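Local coordinates for protein geobacter metallireducens SMUG1 (Geobacter metallireducens, PDB 5H93) that belongs to the uracil-DNA glycosylase superfamily as a SMUG1-type member, built as a single chain around a central parallel beta sheet flanked by helices, at residues 59-64 / 142-147; 63-68 / 109-114. All blocks are in the same frame, centred on the assembly; numbering follows the deposited sequence.

Followed from the N terminus, the chain leaves strand 55-59 of the central parallel sheet and enters a loop that serves both contacts before helix 67-70 begins. Contact 2 is the shorter closure: after some 40 residues with little regular structure, the chain returns at 109-114, where helix 112-125 starts. Contact 1 begins slightly earlier in the same loop and closes later, at strand 144-146, so contact 2 nests inside the span that contact 1 closes, and the two share Gly63 and Pro64. The centres of the two contacts lie about 10 Å apart, and Pro62 CB packs 3.5 Å from Met67 CB. Together they tie the loop to a helix start and to a small antiparallel sheet.

Contact 1 (59-64 / 142-147); sequences GMNPGP and PLLFLT
Pro62 and Leu144 carry the apolar part of this contact, where the loop leaving strand 55-59 lies against the chain entering strand 144-146. Pro62 sets its CB toward the opposing segment, and Pro62 CG approaches Leu144 CB at 4.3 Å, while Leu144 continues past it toward Pro64. With CG anti to the backbone N (chi1 -177°), Leu144 brings one branch to the carbonyl of Pro62 and the other toward the backbone of Pro64. Leu144 CD1 lies 3.3 Å from Pro62 O, a methyl group against a carbonyl oxygen, and Leu144 CD2 is 4.3 Å from Pro64 CA.

A second set of contacts joins ring carbons to peptide oxygens. Pro62 CG sits 3.5 Å from Pro142 O, and Pro62 CD lies 3.8 Å from Leu143 O, so neighbouring ring carbons meet two successive peptide oxygens. The CB atoms of Pro142 and Leu143 point away from the loop, and their side chains pack on helix 7-19, with Leu143 also on helix 160-181; what they offer the loop is mainly backbone.

The polar approach is of another kind. Asn61 OD1 comes within 3.5 Å of Leu143 O; both atoms are acceptors, and no hydrogen bond joins the two segments. The side chain reaches this place with CG between the backbone N and the carbonyl carbon (chi1 89°).

In the fold, the contact seats the loop after a strand of the central parallel sheet on the small antiparallel sheet formed by strands 29-31 and 144-146. Close by, Met60 is bonded to Cys141 through the backbone. With no hydrogen bond between the two segments themselves, the contact rests on van der Waals packing, chiefly of Pro62 and Leu144.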
loop_
_atom_site.group_PDB
_atom_site.type_symbol
_atom_site.label_atom_id
_atom_site.label_comp_id
_atom_site.label_asym_id
_atom_site.label_seq_id
_atom_site.Cartn_x
_atom_site.Cartn_y
_atom_site.Cartn_z
ATOM N N GLY A 59 -1.601 -2.362 -3.254
ATOM C CA GLY A 59 -0.219 -2.045 -3.561
ATOM C C GLY A 59 0.683 -3.127 -3.004
ATOM O O GLY A 59 0.281 -3.873 -2.113
ATOM N N MET A 60 1.902 -3.218 -3.524
ATOM C CA MET A 60 2.832 -4.246 -3.076
ATOM C C MET A 60 3.450 -3.891 -1.724
ATOM O O MET A 60 3.268 -4.613 -0.743
ATOM C CB MET A 60 3.931 -4.469 -4.117
ATOM C CG MET A 60 4.857 -5.625 -3.780
ATOM S SD MET A 60 3.976 -7.197 -3.693
ATOM C CE MET A 60 4.865 -8.013 -2.370
ATOM N N ASN A 61 4.181 -2.780 -1.680
ATOM C CA ASN A 61 4.867 -2.349 -0.462
ATOM C C ASN A 61 5.163 -0.845 -0.509
ATOM O O ASN A 61 5.173 -0.256 -1.590
ATOM C CB ASN A 61 6.151 -3.172 -0.256
ATOM C CG ASN A 61 7.367 -2.559 -0.929
ATOM O OD1 ASN A 61 8.359 -2.243 -0.269
ATOM N ND2 ASN A 61 7.305 -2.405 -2.245
ATOM N N PRO A 62 5.382 -0.211 0.659
ATOM C CA PRO A 62 5.516 1.252 0.656
ATOM C C PRO A 62 6.753 1.783 -0.063
ATOM O O PRO A 62 7.779 1.105 -0.133
ATOM C CB PRO A 62 5.589 1.593 2.147
ATOM C CG PRO A 62 6.109 0.363 2.793
ATOM C CD PRO A 62 5.474 -0.758 2.025
ATOM N N GLY A 63 6.638 2.995 -0.598
ATOM C CA GLY A 63 7.787 3.731 -1.090
ATOM C C GLY A 63 8.376 4.517 0.066
ATOM O O GLY A 63 7.682 4.782 1.047
ATOM N N PRO A 64 9.659 4.894 -0.039
ATOM C CA PRO A 64 10.366 5.567 1.057
ATOM C C PRO A 64 9.770 6.923 1.437
ATOM O O PRO A 64 9.888 7.335 2.591
ATOM C CB PRO A 64 11.788 5.737 0.505
ATOM C CG PRO A 64 11.640 5.656 -0.977
ATOM C CD PRO A 64 10.520 4.695 -1.217
ATOM N N PRO A 142 3.470 -4.104 4.437
ATOM C CA PRO A 142 3.749 -2.786 5.018
ATOM C C PRO A 142 5.227 -2.539 5.313
ATOM O O PRO A 142 5.572 -1.446 5.752
ATOM C CB PRO A 142 2.945 -2.812 6.315
ATOM C CG PRO A 142 2.957 -4.244 6.712
ATOM C CD PRO A 142 2.897 -5.032 5.428
ATOM N N LEU A 143 6.083 -3.526 5.073
ATOM C CA LEU A 143 7.493 -3.399 5.431
ATOM C C LEU A 143 8.337 -2.789 4.315
ATOM O O LEU A 143 8.169 -3.119 3.141
ATOM C CB LEU A 143 8.063 -4.764 5.823
ATOM C CG LEU A 143 7.432 -5.420 7.053
ATOM C CD1 LEU A 143 8.170 -6.697 7.421
ATOM C CD2 LEU A 143 7.409 -4.452 8.223
ATOM N N LEU A 144 9.244 -1.892 4.693
ATOM C CA LEU A 144 10.213 -1.336 3.755
ATOM C C LEU A 144 11.580 -1.965 4.001
ATOM O O LEU A 144 12.046 -2.017 5.136
ATOM C CB LEU A 144 10.297 0.188 3.889
ATOM C CG LEU A 144 11.237 0.903 2.912
ATOM C CD1 LEU A 144 10.605 1.022 1.530
ATOM C CD2 LEU A 144 11.648 2.269 3.439
ATOM N N PHE A 145 12.218 -2.448 2.939
ATOM C CA PHE A 145 13.506 -3.125 3.069
ATOM C C PHE A 145 14.629 -2.314 2.430
ATOM O O PHE A 145 14.517 -1.876 1.284
ATOM C CB PHE A 145 13.445 -4.521 2.444
ATOM C CG PHE A 145 12.345 -5.385 2.996
ATOM C CD1 PHE A 145 12.577 -6.223 4.074
ATOM C CD2 PHE A 145 11.079 -5.360 2.435
ATOM C CE1 PHE A 145 11.566 -7.019 4.582
ATOM C CE2 PHE A 145 10.064 -6.150 2.939
ATOM C CZ PHE A 145 10.309 -6.982 4.014
ATOM N N LEU A 146 15.714 -2.128 3.175
ATOM C CA LEU A 146 16.831 -1.302 2.727
ATOM C C LEU A 146 18.183 -1.988 2.910
ATOM O O LEU A 146 18.403 -2.705 3.890
ATOM C CB LEU A 146 16.835 0.033 3.474
ATOM C CG LEU A 146 15.606 0.931 3.324
ATOM C CD1 LEU A 146 15.773 2.196 4.151
ATOM C CD2 LEU A 146 15.361 1.268 1.862
ATOM N N THR A 147 19.087 -1.756 1.962
ATOM C CA THR A 147 20.458 -2.242 2.070
ATOM C C THR A 147 21.255 -1.370 3.034
ATOM O O THR A 147 20.754 -0.356 3.521
ATOM C CB THR A 147 21.172 -2.257 0.706
ATOM O OG1 THR A 147 21.327 -0.915 0.229
ATOM C CG2 THR A 147 20.377 -3.060 -0.308
#

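Contact 2 (63-68 / 109-114); sequences GPWGMA and RSEVSG
A type I beta turn from Gly63 to Gly66, with Gly66 N bonded to Gly63 O, sets Trp65 beside Glu111, their CA atoms 5.0 Å apart. Within that turn Trp65 N donates to Glu111 OE1 at 2.9 Å; the N-H...acceptor angle is 146°, and the oxygen is met nearly along its C-O axis. Glu111 CG is anti to the backbone N, and a bend at chi2 (75°) folds the carboxylate back to the turn. There Glu111 OE1 also lies 3.7 Å from Pro64 CD, while Glu111 OE2 is 3.7 Å from Gly63 CA.

Each segment leads into a helix: Gly66 is the N-cap residue before helix 67-70 and Glu111 that before helix 112-125, so the contact joins two helix starts on the surface of this uracil-DNA glycosylase superfamily fold. A water bridges the backbones of the two segments, donating to Trp65 O and Arg109 O and accepting from Glu111 N.

The Trp65 indole is sandwiched. Pro64 CB lies over the centre of one face, and the Arg109 side chain lies across the other, with Arg109 CD making a CH-pi contact 3.7 Å from the centroid of the six-membered ring. Bent at chi3, Arg109 carries its guanidinium over the indole with the two planes 30° apart, and Arg109 NH1 comes within 3.2 Å of Trp65 CZ2.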
loop_
_atom_site.group_PDB
_atom_site.type_symbol
_atom_site.label_atom_id
_atom_site.label_comp_id
_atom_site.label_asym_id
_atom_site.label_seq_id
_atom_site.Cartn_x
_atom_site.Cartn_y
_atom_site.Cartn_z
ATOM N N GLY A 63 6.638 2.995 -0.598
ATOM C CA GLY A 63 7.787 3.731 -1.090
ATOM C C GLY A 63 8.376 4.517 0.066
ATOM O O GLY A 63 7.682 4.782 1.047
ATOM N N PRO A 64 9.659 4.894 -0.039
ATOM C CA PRO A 64 10.366 5.567 1.057
ATOM C C PRO A 64 9.770 6.923 1.437
ATOM O O PRO A 64 9.888 7.335 2.591
ATOM C CB PRO A 64 11.788 5.737 0.505
ATOM C CG PRO A 64 11.640 5.656 -0.977
ATOM C CD PRO A 64 10.520 4.695 -1.217
ATOM N N TRP A 65 9.135 7.601 0.488
ATOM C CA TRP A 65 8.621 8.943 0.743
ATOM C C TRP A 65 7.102 8.966 0.858
ATOM O O TRP A 65 6.503 10.025 1.040
ATOM C CB TRP A 65 9.080 9.904 -0.356
ATOM C CG TRP A 65 10.511 9.708 -0.756
ATOM C CD1 TRP A 65 10.982 9.429 -2.006
ATOM C CD2 TRP A 65 11.658 9.756 0.103
ATOM N NE1 TRP A 65 12.351 9.312 -1.982
ATOM C CE2 TRP A 65 12.790 9.506 -0.699
ATOM C CE3 TRP A 65 11.839 9.991 1.469
ATOM C CZ2 TRP A 65 14.082 9.485 -0.179
ATOM C CZ3 TRP A 65 13.121 9.968 1.983
ATOM C CH2 TRP A 65 14.227 9.718 1.161
ATOM N N GLY A 66 6.484 7.794 0.760
ATOM C CA GLY A 66 5.039 7.692 0.831
ATOM C C GLY A 66 4.545 7.155 2.158
ATOM O O GLY A 66 4.542 7.866 3.166
ATOM N N MET A 67 4.131 5.890 2.158
ATOM C CA MET A 67 3.577 5.252 3.347
ATOM C C MET A 67 4.613 5.139 4.461
ATOM O O MET A 67 4.270 5.157 5.643
ATOM C CB MET A 67 3.026 3.865 2.999
ATOM C CG MET A 67 2.351 3.152 4.159
ATOM S SD MET A 67 1.582 1.593 3.678
ATOM C CE MET A 67 1.062 0.968 5.273
ATOM N N ALA A 68 5.881 5.038 4.079
ATOM C CA ALA A 68 6.971 4.981 5.049
ATOM C C ALA A 68 7.083 6.288 5.832
ATOM O O ALA A 68 7.717 6.337 6.887
ATOM C CB ALA A 68 8.285 4.666 4.351
ATOM N N ARG A 109 10.180 15.496 0.382
ATOM C CA ARG A 109 10.237 14.758 -0.876
ATOM C C ARG A 109 8.858 14.226 -1.256
ATOM O O ARG A 109 8.069 13.844 -0.392
ATOM C CB ARG A 109 11.246 13.606 -0.794
ATOM C CG ARG A 109 12.701 14.061 -0.756
ATOM C CD ARG A 109 13.668 12.948 -1.144
ATOM N NE ARG A 109 13.577 12.593 -2.559
ATOM C CZ ARG A 109 14.437 11.793 -3.181
ATOM N NH1 ARG A 109 15.458 11.270 -2.514
ATOM N NH2 ARG A 109 14.282 11.518 -4.469
ATOM N N SER A 110 8.574 14.211 -2.553
ATOM C CA SER A 110 7.290 13.739 -3.055
ATOM C C SER A 110 7.401 12.342 -3.658
ATOM O O SER A 110 8.211 12.106 -4.553
ATOM C CB SER A 110 6.736 14.714 -4.095
ATOM O OG SER A 110 5.654 14.139 -4.808
ATOM N N GLU A 111 6.583 11.420 -3.159
ATOM C CA GLU A 111 6.520 10.070 -3.706
ATOM C C GLU A 111 5.689 10.069 -4.987
ATOM O O GLU A 111 4.464 10.184 -4.942
ATOM C CB GLU A 111 5.929 9.099 -2.683
ATOM C CG GLU A 111 5.883 7.651 -3.143
ATOM C CD GLU A 111 7.244 6.981 -3.120
ATOM O OE1 GLU A 111 8.069 7.330 -2.249
ATOM O OE2 GLU A 111 7.490 6.105 -3.975
ATOM N N VAL A 112 6.367 9.933 -6.123
ATOM C CA VAL A 112 5.740 10.092 -7.432
ATOM C C VAL A 112 4.577 9.137 -7.677
ATOM O O VAL A 112 3.541 9.544 -8.198
ATOM C CB VAL A 112 6.759 9.891 -8.568
ATOM C CG1 VAL A 112 6.153 10.321 -9.898
ATOM C CG2 VAL A 112 8.038 10.662 -8.280
ATOM N N SER A 113 4.753 7.868 -7.318
ATOM C CA SER A 113 3.714 6.866 -7.532
ATOM C C SER A 113 2.417 7.277 -6.845
ATOM O O SER A 113 1.334 7.190 -7.428
ATOM C CB SER A 113 4.175 5.497 -7.028
ATOM O OG SER A 113 5.254 5.006 -7.806
ATOM N N GLY A 114 2.540 7.746 -5.608
ATOM C CA GLY A 114 1.387 8.176 -4.841
ATOM C C GLY A 114 0.789 9.477 -5.339
ATOM O O GLY A 114 -0.434 9.623 -5.384
HETATM O O HOH W 1 5.798 12.271 -0.217
#